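Long-range contacts in benzoate transport porin BenP (Acinetobacter baumannii AB307-0294, PDB 5DL8), which probably forms an outer-membrane channel of the OprD porin family, through which small molecules such as benzoate may pass: residues S55-S60 and S81-V86; L149-G154 and E181-F186. All coordinates share one frame; numbering follows the deposited sequence.

Contact 1 of 2, residues S55-S60 and S81-V86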
ATOM      1  N   SER A  55      -1.721 -19.029   3.494  1.00 28.41           N
ATOM      2  CA  SER A  55      -2.721 -18.144   4.045  1.00 29.97           C
ATOM      3  C   SER A  55      -4.116 -18.492   3.621  1.00 32.19           C
ATOM      4  O   SER A  55      -4.323 -19.032   2.535  1.00 35.12           O
ATOM      5  CB  SER A  55      -2.477 -16.706   3.604  1.00 29.54           C
ATOM      6  OG  SER A  55      -1.207 -16.240   3.985  1.00 27.57           O
ATOM      7  N   LEU A  56      -5.056 -18.140   4.478  1.00 31.64           N
ATOM      8  CA  LEU A  56      -6.463 -18.326   4.200  1.00 32.70           C
ATOM      9  C   LEU A  56      -7.313 -17.114   4.688  1.00 32.09           C
ATOM     10  O   LEU A  56      -7.056 -16.569   5.780  1.00 32.26           O
ATOM     11  CB  LEU A  56      -6.913 -19.614   4.902  1.00 33.92           C
ATOM     12  CG  LEU A  56      -8.353 -20.073   4.619  1.00 34.33           C
ATOM     13  CD1 LEU A  56      -8.510 -20.320   3.139  1.00 34.54           C
ATOM     14  CD2 LEU A  56      -8.676 -21.279   5.462  1.00 36.64           C
ATOM     15  N   PHE A  57      -8.212 -16.668   3.827  1.00 32.11           N
ATOM     16  CA  PHE A  57      -9.071 -15.474   4.044  1.00 34.07           C
ATOM     17  C   PHE A  57     -10.546 -15.864   3.778  1.00 35.34           C
ATOM     18  O   PHE A  57     -10.897 -16.507   2.774  1.00 35.59           O
ATOM     19  CB  PHE A  57      -8.715 -14.276   3.117  1.00 33.35           C
ATOM     20  CG  PHE A  57      -7.274 -13.881   3.192  1.00 33.20           C
ATOM     21  CD1 PHE A  57      -6.333 -14.500   2.358  1.00 32.42           C
ATOM     22  CD2 PHE A  57      -6.832 -12.971   4.138  1.00 32.81           C
ATOM     23  CE1 PHE A  57      -4.986 -14.182   2.447  1.00 30.67           C
ATOM     24  CE2 PHE A  57      -5.491 -12.617   4.214  1.00 31.73           C
ATOM     25  CZ  PHE A  57      -4.561 -13.254   3.411  1.00 31.91           C
ATOM     26  N   TYR A  58     -11.387 -15.489   4.714  1.00 35.75           N
ATOM     27  CA  TYR A  58     -12.769 -15.811   4.687  1.00 37.90           C
ATOM     28  C   TYR A  58     -13.588 -14.535   4.857  1.00 39.50           C
ATOM     29  O   TYR A  58     -13.294 -13.698   5.766  1.00 38.62           O
ATOM     30  CB  TYR A  58     -13.081 -16.780   5.790  1.00 38.27           C
ATOM     31  CG  TYR A  58     -14.580 -16.999   5.961  1.00 41.29           C
ATOM     32  CD1 TYR A  58     -15.325 -17.774   5.032  1.00 42.37           C
ATOM     33  CD2 TYR A  58     -15.270 -16.427   7.061  1.00 42.35           C
ATOM     34  CE1 TYR A  58     -16.695 -17.959   5.224  1.00 44.35           C
ATOM     35  CE2 TYR A  58     -16.601 -16.644   7.251  1.00 44.13           C
ATOM     36  CZ  TYR A  58     -17.292 -17.396   6.343  1.00 45.05           C
ATOM     37  OH  TYR A  58     -18.593 -17.519   6.563  1.00 46.78           O
ATOM     38  N   LYS A  59     -14.590 -14.400   3.980  1.00 41.76           N
ATOM     39  CA  LYS A  59     -15.578 -13.351   4.083  1.00 45.17           C
ATOM     40  C   LYS A  59     -16.945 -13.826   3.887  1.00 45.69           C
ATOM     41  O   LYS A  59     -17.337 -14.106   2.741  1.00 46.65           O
ATOM     42  CB  LYS A  59     -15.416 -12.376   2.964  1.00 48.18           C
ATOM     43  CG  LYS A  59     -14.089 -11.701   2.921  1.00 48.93           C
ATOM     44  CD  LYS A  59     -14.047 -10.722   1.766  1.00 50.98           C
ATOM     45  CE  LYS A  59     -15.186  -9.741   1.926  1.00 54.82           C
ATOM     46  NZ  LYS A  59     -14.826  -8.536   1.147  1.00 58.52           N
ATOM     47  N   SER A  60     -17.721 -13.819   4.945  1.00 45.73           N
ATOM     48  CA  SER A  60     -19.099 -14.250   4.819  1.00 47.46           C
ATOM     49  C   SER A  60     -19.980 -13.384   3.906  1.00 48.11           C
ATOM     50  O   SER A  60     -19.805 -12.180   3.759  1.00 46.53           O
ATOM     51  CB  SER A  60     -19.789 -14.418   6.179  1.00 49.50           C
ATOM     52  OG  SER A  60     -20.209 -13.180   6.710  1.00 50.26           O
ATOM     53  N   SER A  81      -9.145 -14.240   9.085  1.00 31.35           N
ATOM     54  CA  SER A  81      -7.924 -14.462   8.303  1.00 30.02           C
ATOM     55  C   SER A  81      -6.878 -15.204   9.132  1.00 30.53           C
ATOM     56  O   SER A  81      -6.877 -15.099  10.363  1.00 29.97           O
ATOM     57  CB  SER A  81      -7.348 -13.097   7.809  1.00 28.46           C
ATOM     58  OG  SER A  81      -6.814 -12.307   8.866  1.00 27.01           O
ATOM     59  N   VAL A  82      -5.948 -15.884   8.437  1.00 30.33           N
ATOM     60  CA  VAL A  82      -4.784 -16.465   9.035  1.00 29.40           C
ATOM     61  C   VAL A  82      -3.707 -16.483   7.970  1.00 28.41           C
ATOM     62  O   VAL A  82      -3.986 -16.715   6.766  1.00 27.83           O
ATOM     63  CB  VAL A  82      -5.114 -17.877   9.602  1.00 32.41           C
ATOM     64  CG1 VAL A  82      -5.566 -18.829   8.469  1.00 33.95           C
ATOM     65  CG2 VAL A  82      -3.904 -18.478  10.345  1.00 32.29           C
ATOM     66  N   GLN A  83      -2.495 -16.088   8.359  1.00 27.91           N
ATOM     67  CA  GLN A  83      -1.340 -16.056   7.440  1.00 26.76           C
ATOM     68  C   GLN A  83      -0.121 -16.522   8.194  1.00 27.36           C
ATOM     69  O   GLN A  83       0.109 -16.130   9.337  1.00 27.98           O
ATOM     70  CB  GLN A  83      -1.069 -14.636   6.925  1.00 26.10           C
ATOM     71  CG  GLN A  83      -2.239 -13.773   6.389  1.00 24.33           C
ATOM     72  CD  GLN A  83      -1.793 -12.337   6.115  1.00 23.08           C
ATOM     73  OE1 GLN A  83      -0.973 -12.027   5.216  1.00 21.33           O
ATOM     74  NE2 GLN A  83      -2.262 -11.436   6.991  1.00 23.02           N
ATOM     75  N   TYR A  84       0.658 -17.386   7.562  1.00 28.90           N
ATOM     76  CA  TYR A  84       1.781 -18.054   8.204  1.00 28.93           C
ATOM     77  C   TYR A  84       2.908 -18.176   7.239  1.00 28.01           C
ATOM     78  O   TYR A  84       2.690 -18.686   6.134  1.00 27.64           O
ATOM     79  CB  TYR A  84       1.374 -19.430   8.635  1.00 30.55           C
ATOM     80  CG  TYR A  84       2.485 -20.176   9.278  1.00 33.43           C
ATOM     81  CD1 TYR A  84       3.042 -19.712  10.505  1.00 34.97           C
ATOM     82  CD2 TYR A  84       3.004 -21.364   8.707  1.00 36.42           C
ATOM     83  CE1 TYR A  84       4.062 -20.404  11.140  1.00 36.49           C
ATOM     84  CE2 TYR A  84       4.021 -22.069   9.361  1.00 37.92           C
ATOM     85  CZ  TYR A  84       4.524 -21.586  10.580  1.00 37.48           C
ATOM     86  OH  TYR A  84       5.601 -22.179  11.158  1.00 39.52           O
ATOM     87  N   ALA A  85       4.108 -17.722   7.649  1.00 25.88           N
ATOM     88  CA  ALA A  85       5.314 -17.836   6.846  1.00 24.96           C
ATOM     89  C   ALA A  85       6.474 -18.482   7.669  1.00 27.79           C
ATOM     90  O   ALA A  85       6.637 -18.216   8.853  1.00 26.73           O
ATOM     91  CB  ALA A  85       5.772 -16.500   6.389  1.00 23.60           C
ATOM     92  N   VAL A  86       7.271 -19.322   6.989  1.00 29.01           N
ATOM     93  CA  VAL A  86       8.526 -19.859   7.499  1.00 29.69           C
ATOM     94  C   VAL A  86       9.730 -19.298   6.779  1.00 27.33           C
ATOM     95  O   VAL A  86       9.745 -19.282   5.530  1.00 25.43           O
ATOM     96  CB  VAL A  86       8.541 -21.378   7.287  1.00 33.04           C
ATOM     97  CG1 VAL A  86       9.852 -22.031   7.760  1.00 34.91           C
ATOM     98  CG2 VAL A  86       7.453 -21.953   8.157  1.00 35.67           C
TER
HETATM   99  O   HOH W   1      -0.601 -13.666   3.099  1.00 25.37           O
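Q83 lies against S55 and F57 of the neighbouring strand, and its side chain can be followed atom by atom. Q83 CB rests 3.4 Å from S55 OG. With chi1 at -47° the chain swings beside the backbone N, which brings Q83 CG obliquely up to the phenyl ring of F57, 3.8 Å from F57 CZ. Q83 CD stays near F57 CZ, at 4.0 Å, and the side chains cross obliquely, with the amide plane turned 52° from the ring. At the tip, Q83 OE1 accepts a hydrogen bond from a water 2.7 Å away. That water also bonds S55 OG and lies in the plane of the F57 ring at its edge; OE1 has a second donor in the backbone N of L149. A long, flexible amide suits this place, since CG packs against the aromatic ring, CB against the serine, and the oxygen gathers two donors. The strands 47-65 and 72-87 are antiparallel neighbours in the barrel wall of the porin. S55 with Q83 and F57 with S81 form non-hydrogen-bonded pairs, and between them L56 and V82 are a hydrogen-bonded pair: L56 N reaches V82 O at 2.9 Å, and V82 N returns to L56 O at 3.0 Å. On the face of L56 and V82, which probably meets lipid, branched apolar groups are fitting, and L56 CB touches V82 CG1. On the other face, S81 is small enough for its CB to sit 3.7 Å from F57 CD2, while its hydroxyl bonds E132.

Contact 2 of 2, residues L149-G154 and E181-F186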
ATOM      1  N   LEU A 149       0.793  -9.769   4.761  1.00 24.37           N
ATOM      2  CA  LEU A 149       0.076  -8.502   4.414  1.00 25.67           C
ATOM      3  C   LEU A 149      -0.355  -7.722   5.689  1.00 24.83           C
ATOM      4  O   LEU A 149      -0.790  -8.266   6.747  1.00 24.67           O
ATOM      5  CB  LEU A 149      -1.184  -8.847   3.695  1.00 29.20           C
ATOM      6  CG  LEU A 149      -1.229  -9.139   2.191  1.00 33.02           C
ATOM      7  CD1 LEU A 149      -0.040  -9.844   1.657  1.00 32.99           C
ATOM      8  CD2 LEU A 149      -2.510  -9.830   1.743  1.00 33.55           C
ATOM      9  N   THR A 150      -0.154  -6.427   5.620  1.00 23.96           N
ATOM     10  CA  THR A 150      -0.593  -5.462   6.659  1.00 23.03           C
ATOM     11  C   THR A 150      -2.124  -5.478   6.758  1.00 22.76           C
ATOM     12  O   THR A 150      -2.831  -5.551   5.756  1.00 23.70           O
ATOM     13  CB  THR A 150      -0.044  -4.064   6.295  1.00 23.04           C
ATOM     14  OG1 THR A 150       1.357  -4.226   6.092  1.00 22.85           O
ATOM     15  CG2 THR A 150      -0.292  -2.913   7.374  1.00 22.21           C
ATOM     16  N   SER A 151      -2.633  -5.515   7.966  1.00 23.08           N
ATOM     17  CA  SER A 151      -4.023  -5.199   8.256  1.00 23.76           C
ATOM     18  C   SER A 151      -4.092  -4.314   9.502  1.00 24.46           C
ATOM     19  O   SER A 151      -3.022  -3.986  10.098  1.00 24.81           O
ATOM     20  CB  SER A 151      -4.779  -6.502   8.421  1.00 23.96           C
ATOM     21  OG  SER A 151      -4.387  -7.206   9.601  1.00 24.00           O
ATOM     22  N   TYR A 152      -5.332  -3.967   9.930  1.00 26.12           N
ATOM     23  CA  TYR A 152      -5.613  -2.899  10.928  1.00 26.69           C
ATOM     24  C   TYR A 152      -6.704  -3.352  11.925  1.00 27.74           C
ATOM     25  O   TYR A 152      -7.468  -4.307  11.664  1.00 28.98           O
ATOM     26  CB  TYR A 152      -6.106  -1.641  10.124  1.00 26.84           C
ATOM     27  CG  TYR A 152      -5.066  -1.127   9.205  1.00 25.65           C
ATOM     28  CD1 TYR A 152      -4.037  -0.390   9.655  1.00 27.17           C
ATOM     29  CD2 TYR A 152      -5.021  -1.543   7.885  1.00 26.82           C
ATOM     30  CE1 TYR A 152      -3.004   0.061   8.781  1.00 27.74           C
ATOM     31  CE2 TYR A 152      -4.024  -1.109   7.038  1.00 25.94           C
ATOM     32  CZ  TYR A 152      -3.025  -0.333   7.484  1.00 26.73           C
ATOM     33  OH  TYR A 152      -2.051   0.039   6.563  1.00 30.33           O
ATOM     34  N   TRP A 153      -6.781  -2.733  13.080  1.00 27.06           N
ATOM     35  CA  TRP A 153      -7.827  -3.129  13.967  1.00 28.72           C
ATOM     36  C   TRP A 153      -8.582  -1.877  14.378  1.00 28.75           C
ATOM     37  O   TRP A 153      -7.953  -0.897  14.823  1.00 27.06           O
ATOM     38  CB  TRP A 153      -7.223  -3.776  15.189  1.00 30.35           C
ATOM     39  CG  TRP A 153      -8.175  -4.414  16.210  1.00 33.44           C
ATOM     40  CD1 TRP A 153      -8.617  -3.868  17.451  1.00 35.42           C
ATOM     41  CD2 TRP A 153      -8.691  -5.734  16.157  1.00 34.85           C
ATOM     42  NE1 TRP A 153      -9.384  -4.800  18.112  1.00 37.22           N
ATOM     43  CE2 TRP A 153      -9.459  -5.940  17.330  1.00 37.65           C
ATOM     44  CE3 TRP A 153      -8.574  -6.785  15.225  1.00 36.42           C
ATOM     45  CZ2 TRP A 153     -10.122  -7.158  17.579  1.00 38.92           C
ATOM     46  CZ3 TRP A 153      -9.234  -7.988  15.488  1.00 37.10           C
ATOM     47  CH2 TRP A 153      -9.996  -8.151  16.650  1.00 38.87           C
ATOM     48  N   GLY A 154      -9.899  -1.946  14.286  1.00 29.19           N
ATOM     49  CA  GLY A 154     -10.762  -0.783  14.652  1.00 30.24           C
ATOM     50  C   GLY A 154     -12.194  -0.958  14.245  1.00 31.03           C
ATOM     51  O   GLY A 154     -12.667  -2.075  14.099  1.00 30.54           O
ATOM     52  N   GLU A 181       3.705  -9.827  13.869  1.00 29.58           N
ATOM     53  CA  GLU A 181       2.624 -10.739  14.268  1.00 33.23           C
ATOM     54  C   GLU A 181       1.481 -10.106  14.958  1.00 35.04           C
ATOM     55  O   GLU A 181       0.413 -10.617  14.902  1.00 39.80           O
ATOM     56  CB  GLU A 181       3.117 -11.797  15.327  1.00 34.07           C
ATOM     57  CG  GLU A 181       4.195 -12.749  14.764  1.00 35.39           C
ATOM     58  CD  GLU A 181       4.350 -14.081  15.552  1.00 34.60           C
ATOM     59  OE1 GLU A 181       4.496 -14.078  16.740  1.00 34.75           O
ATOM     60  OE2 GLU A 181       4.331 -15.138  14.965  1.00 33.61           O
ATOM     61  N   ASP A 182       1.738  -9.081  15.730  1.00 34.82           N
ATOM     62  CA  ASP A 182       0.755  -8.540  16.651  1.00 36.72           C
ATOM     63  C   ASP A 182       0.222  -7.202  16.113  1.00 33.88           C
ATOM     64  O   ASP A 182       0.804  -6.609  15.246  1.00 30.16           O
ATOM     65  CB  ASP A 182       1.423  -8.335  18.019  1.00 40.53           C
ATOM     66  CG  ASP A 182       1.569  -9.647  18.782  1.00 47.30           C
ATOM     67  OD1 ASP A 182       1.095 -10.707  18.248  1.00 53.33           O
ATOM     68  OD2 ASP A 182       2.125  -9.640  19.926  1.00 55.20           O
ATOM     69  N   PHE A 183      -0.882  -6.789  16.681  1.00 33.39           N
ATOM     70  CA  PHE A 183      -1.556  -5.504  16.434  1.00 33.54           C
ATOM     71  C   PHE A 183      -0.959  -4.606  17.472  1.00 33.61           C
ATOM     72  O   PHE A 183      -0.983  -4.946  18.642  1.00 33.88           O
ATOM     73  CB  PHE A 183      -3.097  -5.603  16.570  1.00 30.52           C
ATOM     74  CG  PHE A 183      -3.722  -6.200  15.366  1.00 28.55           C
ATOM     75  CD1 PHE A 183      -3.979  -5.409  14.232  1.00 26.23           C
ATOM     76  CD2 PHE A 183      -3.949  -7.597  15.308  1.00 28.38           C
ATOM     77  CE1 PHE A 183      -4.532  -5.969  13.095  1.00 25.62           C
ATOM     78  CE2 PHE A 183      -4.433  -8.194  14.145  1.00 26.96           C
ATOM     79  CZ  PHE A 183      -4.753  -7.364  13.029  1.00 26.86           C
ATOM     80  N   LYS A 184      -0.441  -3.469  17.015  1.00 32.63           N
ATOM     81  CA  LYS A 184       0.157  -2.449  17.921  1.00 32.76           C
ATOM     82  C   LYS A 184      -0.341  -1.043  17.515  1.00 30.61           C
ATOM     83  O   LYS A 184      -0.818  -0.814  16.354  1.00 28.89           O
ATOM     84  CB  LYS A 184       1.715  -2.520  17.780  1.00 33.77           C
ATOM     85  CG  LYS A 184       2.127  -1.976  16.380  1.00 35.06           C
ATOM     86  CD  LYS A 184       3.499  -2.332  15.807  1.00 36.11           C
ATOM     87  CE  LYS A 184       4.549  -1.903  16.748  1.00 38.20           C
ATOM     88  NZ  LYS A 184       5.749  -2.607  16.288  1.00 41.55           N
ATOM     89  N   LYS A 185      -0.129  -0.102  18.429  1.00 28.71           N
ATOM     90  CA  LYS A 185      -0.400   1.304  18.143  1.00 29.40           C
ATOM     91  C   LYS A 185       0.440   1.842  17.013  1.00 27.07           C
ATOM     92  O   LYS A 185       1.622   1.445  16.875  1.00 26.53           O
ATOM     93  CB  LYS A 185      -0.140   2.177  19.368  1.00 30.10           C
ATOM     94  CG  LYS A 185      -1.221   1.964  20.397  1.00 32.80           C
ATOM     95  CD  LYS A 185      -0.948   2.636  21.759  1.00 35.35           C
ATOM     96  CE  LYS A 185      -2.181   2.495  22.634  1.00 37.20           C
ATOM     97  NZ  LYS A 185      -1.830   3.266  23.834  1.00 41.38           N
ATOM     98  N   PHE A 186      -0.130   2.754  16.234  1.00 25.73           N
ATOM     99  CA  PHE A 186       0.640   3.544  15.257  1.00 24.52           C
ATOM    100  C   PHE A 186       1.688   4.352  15.928  1.00 24.22           C
ATOM    101  O   PHE A 186       1.512   4.738  17.096  1.00 24.43           O
ATOM    102  CB  PHE A 186      -0.305   4.597  14.574  1.00 25.78           C
ATOM    103  CG  PHE A 186      -1.323   4.019  13.575  1.00 25.68           C
ATOM    104  CD1 PHE A 186      -0.926   3.629  12.321  1.00 26.56           C
ATOM    105  CD2 PHE A 186      -2.664   3.857  13.926  1.00 26.25           C
ATOM    106  CE1 PHE A 186      -1.836   3.035  11.427  1.00 26.27           C
ATOM    107  CE2 PHE A 186      -3.563   3.352  13.045  1.00 27.37           C
ATOM    108  CZ  PHE A 186      -3.167   2.930  11.786  1.00 26.77           C
TER
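F183 sets its ring against the backbone of Y152 and W153 and the hydroxyl of S151, and is met there from several directions. W153 turns the edge of its indole toward the face of the phenyl ring. The centroid of its six-membered ring is 5.6 Å from that of F183 and the planes are inclined at 51°, a tilted edge-to-face pair. The backbone places W153 CB 3.8 Å from F183 CD1, and chi1, -174°, with CG opposite the backbone N, then carries the indole to where CE3 lies over the phenyl face. Farther round the ring, F183 CE1 is met obliquely by Y152 C at 3.6 Å and F183 CZ by S151 OG at 3.5 Å, while Y152 N lies in the ring plane at its edge. A flat, wholly apolar ring suits a place bounded by backbone, a serine hydroxyl and another aromatic. S151 OG is hydrogen-bonded outside the pair, to the carboxylate of E132. The short strand 151-153 pairs with 132-133 and 165-176, and the loop between 133 and 151 probably folds into the channel, as the third loop of OprD-family porins does; 181-186 belongs to the next long loop. Although Y152 leaves the backbone heading away from 181-186, its ring comes back to F186, where the two side chains cross at about a right angle. Y152 CD1 is 4.0 Å from F186 CZ, and Y152 CE1 is 4.1 Å from F186 CE1. Both rings also touch V172 of strand 165-176, and Y152 touches V175 as well, apolar neighbours that suit this buried aromatic pair.

How the contacts relate
Contact 1 closes before contact 2 opens along the chain, and their centres are about 15 Å apart. The first joins two neighbouring strands of the barrel wall, 47-65 and 72-87. The second joins the strand 151-153 to a loop that follows strand 165-176, so it brings together parts reached later in the chain. They meet directly where Q83 OE1 of contact 1 lies 2.9 Å from L149 N of contact 2, a probable hydrogen bond. E132 forms a second link, bonding S81 through one carboxylate oxygen and S151 through the other. Wall and loop region are thereby tied together, which is consistent with an inward-folded loop helping to shape the channel.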